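Local coordinates for protein colicin-B (Escherichia coli, PDB 1RH1) that kills Escherichia coli and closely related bacteria by forming a channel that depolarises the cytoplasmic membrane and dissipates cellular energy, at residues T104-G109 against V167-T172; L114-R119 against D306-K311. All blocks are in the same frame, centred on the assembly; numbering follows the deposited sequence.

Interaction 1: residues T104-G109 against V167-T172; sequences TVLENG and VKYRLT
L106 and Y169 form the apolar part of this contact between a helix and a strand. The methyl CD1 of L106 lies at the edge of the Y169 ring, in its plane, with L106 CD1 3.4 Å from Y169 CE2. L106 CD1 is also 3.8 Å from Y169 CD2. The two side chains run antiparallel alongside each other. L106 is buried, so this is the close-packed side.

The other side faces solvent. E107 is exposed and reaches the phenol end of Y169, crossing the tyrosine at about a right angle. CG of E107 lies anti to the carbonyl carbon (chi1 -69°), and the chain is extended beyond it. This leaves E107 OE1 3.4 Å from Y169 OH. The carboxylate plane is tilted 42° from the ring.

The backbones stay well apart, with L106 CA and Y169 CA 9.6 Å from each other. The side chains of L106, E107 and Y169 span this gap. The arrangement is plain helix-on-sheet packing in the N-terminal, beta-rich part. Helix 99-110 packs beside strand 169-176, against the antiparallel sheet that also holds strands 121-128 and 179-186. L106 also touches A121 and V123 of strand 121-128, while Y169 rests on I184 of strand 179-186.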
loop_
_atom_site.group_PDB
_atom_site.type_symbol
_atom_site.label_atom_id
_atom_site.label_comp_id
_atom_site.label_asym_id
_atom_site.label_seq_id
_atom_site.Cartn_x
_atom_site.Cartn_y
_atom_site.Cartn_z
ATOM N N THR A 104 13.739 5.230 20.029
ATOM C CA THR A 104 14.976 4.474 20.071
ATOM C C THR A 104 14.742 3.058 19.602
ATOM O O THR A 104 15.545 2.590 18.811
ATOM C CB THR A 104 15.524 4.449 21.462
ATOM O OG1 THR A 104 15.844 5.779 21.796
ATOM C CG2 THR A 104 16.759 3.627 21.570
ATOM N N VAL A 105 13.674 2.366 20.009
ATOM C CA VAL A 105 13.380 1.030 19.509
ATOM C C VAL A 105 13.019 1.081 18.031
ATOM O O VAL A 105 13.425 0.193 17.280
ATOM C CB VAL A 105 12.235 0.435 20.330
ATOM C CG1 VAL A 105 11.766 -0.900 19.799
ATOM C CG2 VAL A 105 12.753 0.246 21.741
ATOM N N LEU A 106 12.309 2.129 17.570
ATOM C CA LEU A 106 11.952 2.235 16.165
ATOM C C LEU A 106 13.205 2.377 15.342
ATOM O O LEU A 106 13.376 1.555 14.455
ATOM C CB LEU A 106 11.121 3.428 15.870
ATOM C CG LEU A 106 9.962 3.293 14.936
ATOM C CD1 LEU A 106 9.771 4.651 14.354
ATOM C CD2 LEU A 106 10.181 2.352 13.796
ATOM N N GLU A 107 14.100 3.335 15.652
ATOM C CA GLU A 107 15.358 3.555 14.931
ATOM C C GLU A 107 16.229 2.304 14.856
ATOM O O GLU A 107 16.596 1.859 13.770
ATOM C CB GLU A 107 16.143 4.663 15.602
ATOM C CG GLU A 107 15.543 6.067 15.493
ATOM C CD GLU A 107 16.291 7.200 16.224
ATOM O OE1 GLU A 107 15.910 8.362 16.044
ATOM O OE2 GLU A 107 17.239 6.946 16.984
ATOM N N ASN A 108 16.524 1.703 16.016
ATOM C CA ASN A 108 17.216 0.430 16.103
ATOM C C ASN A 108 16.558 -0.637 15.248
ATOM O O ASN A 108 17.240 -1.247 14.433
ATOM C CB ASN A 108 17.245 -0.106 17.519
ATOM C CG ASN A 108 18.204 0.580 18.475
ATOM O OD1 ASN A 108 18.610 -0.008 19.470
ATOM N ND2 ASN A 108 18.615 1.819 18.257
ATOM N N GLY A 109 15.256 -0.878 15.329
ATOM C CA GLY A 109 14.668 -1.939 14.535
ATOM C C GLY A 109 14.709 -1.684 13.038
ATOM O O GLY A 109 14.672 -2.623 12.235
ATOM N N VAL A 167 7.498 14.167 6.263
ATOM C CA VAL A 167 7.886 13.913 7.662
ATOM C C VAL A 167 8.703 12.634 7.842
ATOM O O VAL A 167 8.686 11.766 6.951
ATOM C CB VAL A 167 6.650 13.805 8.623
ATOM C CG1 VAL A 167 5.995 15.153 8.794
ATOM C CG2 VAL A 167 5.624 12.847 8.070
ATOM N N LYS A 168 9.434 12.489 8.963
ATOM C CA LYS A 168 10.173 11.246 9.201
ATOM C C LYS A 168 9.647 10.312 10.276
ATOM O O LYS A 168 9.980 9.128 10.300
ATOM C CB LYS A 168 11.637 11.489 9.560
ATOM C CG LYS A 168 11.935 12.453 10.658
ATOM C CD LYS A 168 13.416 12.478 10.932
ATOM C CE LYS A 168 13.615 13.680 11.837
ATOM N NZ LYS A 168 14.940 13.654 12.408
ATOM N N TYR A 169 8.857 10.879 11.181
ATOM C CA TYR A 169 8.239 10.226 12.308
ATOM C C TYR A 169 6.861 10.818 12.378
ATOM O O TYR A 169 6.624 11.950 11.962
ATOM C CB TYR A 169 8.983 10.527 13.628
ATOM C CG TYR A 169 10.284 9.743 13.692
ATOM C CD1 TYR A 169 11.510 10.389 13.645
ATOM C CD2 TYR A 169 10.254 8.345 13.703
ATOM C CE1 TYR A 169 12.695 9.635 13.592
ATOM C CE2 TYR A 169 11.427 7.586 13.649
ATOM C CZ TYR A 169 12.654 8.233 13.589
ATOM O OH TYR A 169 13.818 7.484 13.485
ATOM N N ARG A 170 5.934 10.005 12.862
ATOM C CA ARG A 170 4.574 10.412 13.110
ATOM C C ARG A 170 4.094 9.784 14.390
ATOM O O ARG A 170 4.535 8.717 14.801
ATOM C CB ARG A 170 3.668 9.978 11.991
ATOM C CG ARG A 170 3.757 10.915 10.799
ATOM C CD ARG A 170 2.771 10.567 9.689
ATOM N NE ARG A 170 1.399 10.754 10.119
ATOM C CZ ARG A 170 0.419 9.876 9.893
ATOM N NH1 ARG A 170 -0.781 10.167 10.344
ATOM N NH2 ARG A 170 0.577 8.723 9.243
ATOM N N LEU A 171 3.209 10.480 15.075
ATOM C CA LEU A 171 2.599 9.966 16.278
ATOM C C LEU A 171 1.114 9.709 16.021
ATOM O O LEU A 171 0.330 10.629 15.828
ATOM C CB LEU A 171 2.847 11.000 17.360
ATOM C CG LEU A 171 4.014 10.834 18.294
ATOM C CD1 LEU A 171 5.293 10.552 17.573
ATOM C CD2 LEU A 171 4.120 12.089 19.074
ATOM N N THR A 172 0.693 8.451 15.927
ATOM C CA THR A 172 -0.702 8.049 15.708
ATOM C C THR A 172 -1.052 6.830 16.542
ATOM O O THR A 172 -0.358 6.568 17.521
ATOM C CB THR A 172 -1.010 7.673 14.246
ATOM O OG1 THR A 172 -0.030 6.739 13.817
ATOM C CG2 THR A 172 -1.046 8.883 13.353
#

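Interaction 2: residues L114-R119 against D306-K311; sequences LPEPSR and DDFRVK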
loop_
_atom_site.group_PDB
_atom_site.type_symbol
_atom_site.label_atom_id
_atom_site.label_comp_id
_atom_site.label_asym_id
_atom_site.label_seq_id
_atom_site.Cartn_x
_atom_site.Cartn_y
_atom_site.Cartn_z
ATOM N N LEU A 114 12.306 -3.090 7.499
ATOM C CA LEU A 114 10.902 -2.940 7.874
ATOM C C LEU A 114 10.235 -4.295 8.170
ATOM O O LEU A 114 10.612 -5.287 7.538
ATOM C CB LEU A 114 10.126 -2.252 6.741
ATOM C CG LEU A 114 10.279 -0.766 6.505
ATOM C CD1 LEU A 114 9.440 -0.335 5.330
ATOM C CD2 LEU A 114 9.813 -0.026 7.727
ATOM N N PRO A 115 9.256 -4.430 9.088
ATOM C CA PRO A 115 8.414 -5.622 9.235
ATOM C C PRO A 115 7.745 -6.052 7.918
ATOM O O PRO A 115 7.787 -7.208 7.465
ATOM C CB PRO A 115 7.471 -5.185 10.300
ATOM C CG PRO A 115 8.283 -4.248 11.134
ATOM C CD PRO A 115 8.866 -3.407 10.044
ATOM N N GLU A 116 7.150 -5.039 7.287
ATOM C CA GLU A 116 6.542 -5.233 5.996
ATOM C C GLU A 116 6.966 -4.069 5.109
ATOM O O GLU A 116 6.620 -2.900 5.324
ATOM C CB GLU A 116 5.051 -5.258 6.132
ATOM C CG GLU A 116 4.357 -5.867 4.941
ATOM C CD GLU A 116 4.571 -7.366 4.741
ATOM O OE1 GLU A 116 4.774 -8.125 5.705
ATOM O OE2 GLU A 116 4.510 -7.779 3.582
ATOM N N PRO A 117 7.755 -4.382 4.085
ATOM C CA PRO A 117 8.198 -3.452 3.075
ATOM C C PRO A 117 7.065 -2.750 2.361
ATOM O O PRO A 117 6.096 -3.352 1.900
ATOM C CB PRO A 117 9.043 -4.304 2.173
ATOM C CG PRO A 117 8.385 -5.655 2.270
ATOM C CD PRO A 117 8.229 -5.725 3.772
ATOM N N SER A 118 7.342 -1.454 2.298
ATOM C CA SER A 118 6.575 -0.351 1.734
ATOM C C SER A 118 5.458 0.083 2.663
ATOM O O SER A 118 4.466 0.693 2.248
ATOM C CB SER A 118 5.974 -0.718 0.376
ATOM O OG SER A 118 4.739 -1.403 0.522
ATOM N N ARG A 119 5.654 -0.268 3.933
ATOM C CA ARG A 119 4.694 0.017 4.953
ATOM C C ARG A 119 5.440 0.412 6.196
ATOM O O ARG A 119 6.443 -0.229 6.534
ATOM C CB ARG A 119 3.859 -1.202 5.234
ATOM C CG ARG A 119 2.624 -1.195 4.358
ATOM C CD ARG A 119 1.564 -2.194 4.809
ATOM N NE ARG A 119 1.283 -1.999 6.217
ATOM C CZ ARG A 119 0.344 -1.185 6.681
ATOM N NH1 ARG A 119 -0.463 -0.467 5.896
ATOM N NH2 ARG A 119 0.299 -1.054 7.992
ATOM N N ASP A 306 -4.996 -9.190 5.623
ATOM C CA ASP A 306 -5.021 -10.403 4.808
ATOM C C ASP A 306 -5.262 -10.142 3.342
ATOM O O ASP A 306 -4.766 -10.873 2.494
ATOM C CB ASP A 306 -6.095 -11.366 5.314
ATOM C CG ASP A 306 -5.897 -11.925 6.731
ATOM O OD1 ASP A 306 -4.981 -11.521 7.467
ATOM O OD2 ASP A 306 -6.692 -12.786 7.115
ATOM N N ASP A 307 -5.991 -9.077 3.030
ATOM C CA ASP A 307 -6.251 -8.747 1.653
ATOM C C ASP A 307 -5.017 -8.142 1.023
ATOM O O ASP A 307 -4.774 -8.366 -0.161
ATOM C CB ASP A 307 -7.422 -7.785 1.579
ATOM C CG ASP A 307 -8.763 -8.349 2.062
ATOM O OD1 ASP A 307 -8.943 -9.576 2.133
ATOM O OD2 ASP A 307 -9.644 -7.539 2.373
ATOM N N PHE A 308 -4.221 -7.410 1.824
ATOM C CA PHE A 308 -2.966 -6.828 1.370
ATOM C C PHE A 308 -1.982 -7.948 1.088
ATOM O O PHE A 308 -1.257 -7.926 0.098
ATOM C CB PHE A 308 -2.417 -5.920 2.447
ATOM C CG PHE A 308 -0.987 -5.456 2.222
ATOM C CD1 PHE A 308 -0.707 -4.482 1.267
ATOM C CD2 PHE A 308 0.035 -6.002 2.983
ATOM C CE1 PHE A 308 0.599 -4.049 1.071
ATOM C CE2 PHE A 308 1.341 -5.565 2.778
ATOM C CZ PHE A 308 1.627 -4.590 1.827
ATOM N N ARG A 309 -1.985 -8.902 2.023
ATOM C CA ARG A 309 -1.194 -10.113 1.981
ATOM C C ARG A 309 -1.509 -10.932 0.745
ATOM O O ARG A 309 -0.621 -11.497 0.112
ATOM C CB ARG A 309 -1.494 -10.901 3.252
ATOM C CG ARG A 309 -0.970 -12.325 3.406
ATOM C CD ARG A 309 0.527 -12.470 3.129
ATOM N NE ARG A 309 1.391 -11.689 4.002
ATOM C CZ ARG A 309 2.510 -12.215 4.528
ATOM N NH1 ARG A 309 2.885 -13.477 4.290
ATOM N NH2 ARG A 309 3.309 -11.452 5.269
ATOM N N VAL A 310 -2.783 -11.000 0.390
ATOM C CA VAL A 310 -3.157 -11.779 -0.757
ATOM C C VAL A 310 -2.751 -11.044 -2.018
ATOM O O VAL A 310 -2.135 -11.659 -2.879
ATOM C CB VAL A 310 -4.665 -12.041 -0.630
ATOM C CG1 VAL A 310 -5.326 -12.453 -1.931
ATOM C CG2 VAL A 310 -4.805 -13.202 0.345
ATOM N N LYS A 311 -2.986 -9.738 -2.135
ATOM C CA LYS A 311 -2.655 -8.980 -3.330
ATOM C C LYS A 311 -1.166 -9.014 -3.559
ATOM O O LYS A 311 -0.736 -9.163 -4.694
ATOM C CB LYS A 311 -3.146 -7.543 -3.151
ATOM C CG LYS A 311 -2.861 -6.536 -4.270
ATOM C CD LYS A 311 -3.436 -5.134 -3.988
ATOM C CE LYS A 311 -2.828 -4.497 -2.720
ATOM N NZ LYS A 311 -3.572 -3.337 -2.245
#
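F308 projects from helix 291-340 towards E116 and R119, which lie at the two ends of a type II beta turn. The contact joins this turn, in the loop between helix 99-110 and strand 121-128, to the long helix that runs on towards the pore-forming domain.

The F308 ring is met in two ways. R119 comes over one face. R119 CD makes a CH-pi contact, 4.2 Å from the centroid of the F308 ring and 25° off the ring normal, offset toward the rim. E116 comes at the edge. E116 CG lies near the ring plane, 3.7 Å from F308 CE2, and the carboxylate stands almost perpendicular to the ring, at 85°. F308 CG is anti to the backbone N (chi1 169°), an arrangement that sends the ring out to the turn.

The guanidinium of R119 is turned well away from the plane of the F308 ring. Its polar end is held elsewhere: NE in a salt bridge to E256, NH2 in a hydrogen bond to G258 O. These bonds probably steady the chain whose CD covers F308.

E116 is buried and has two cationic partners on the helix. OE2 forms a salt bridge with K312, one residue beyond segment 306-311. This pairing would be expected to favour the charged carboxylate.

The second partner, R309, crosses E116 at about a right angle. Its chain bends at chi2 and chi3 and reaches back to the glutamate. The resulting salt bridge is long, with R309 NH2 3.7 Å from E116 OE1.

In the fold
The centres of the two interactions lie about 19 Å apart. Their nearest atoms come within about 5 Å but do not touch. Along the chain the order is 104-109, 114-119, 167-172, 306-311, so the two contacts interleave. Helix 99-110 and the loop after it supply the first partner of each contact. Interaction 1 ties this region to strand 169-176 of the five-stranded antiparallel sheet. Interaction 2 ties it to helix 291-340, which extends towards the helical pore-forming domain. The same short piece of chain thus contacts both the N-terminal beta-rich part and the long helix that connects it to the channel-forming part.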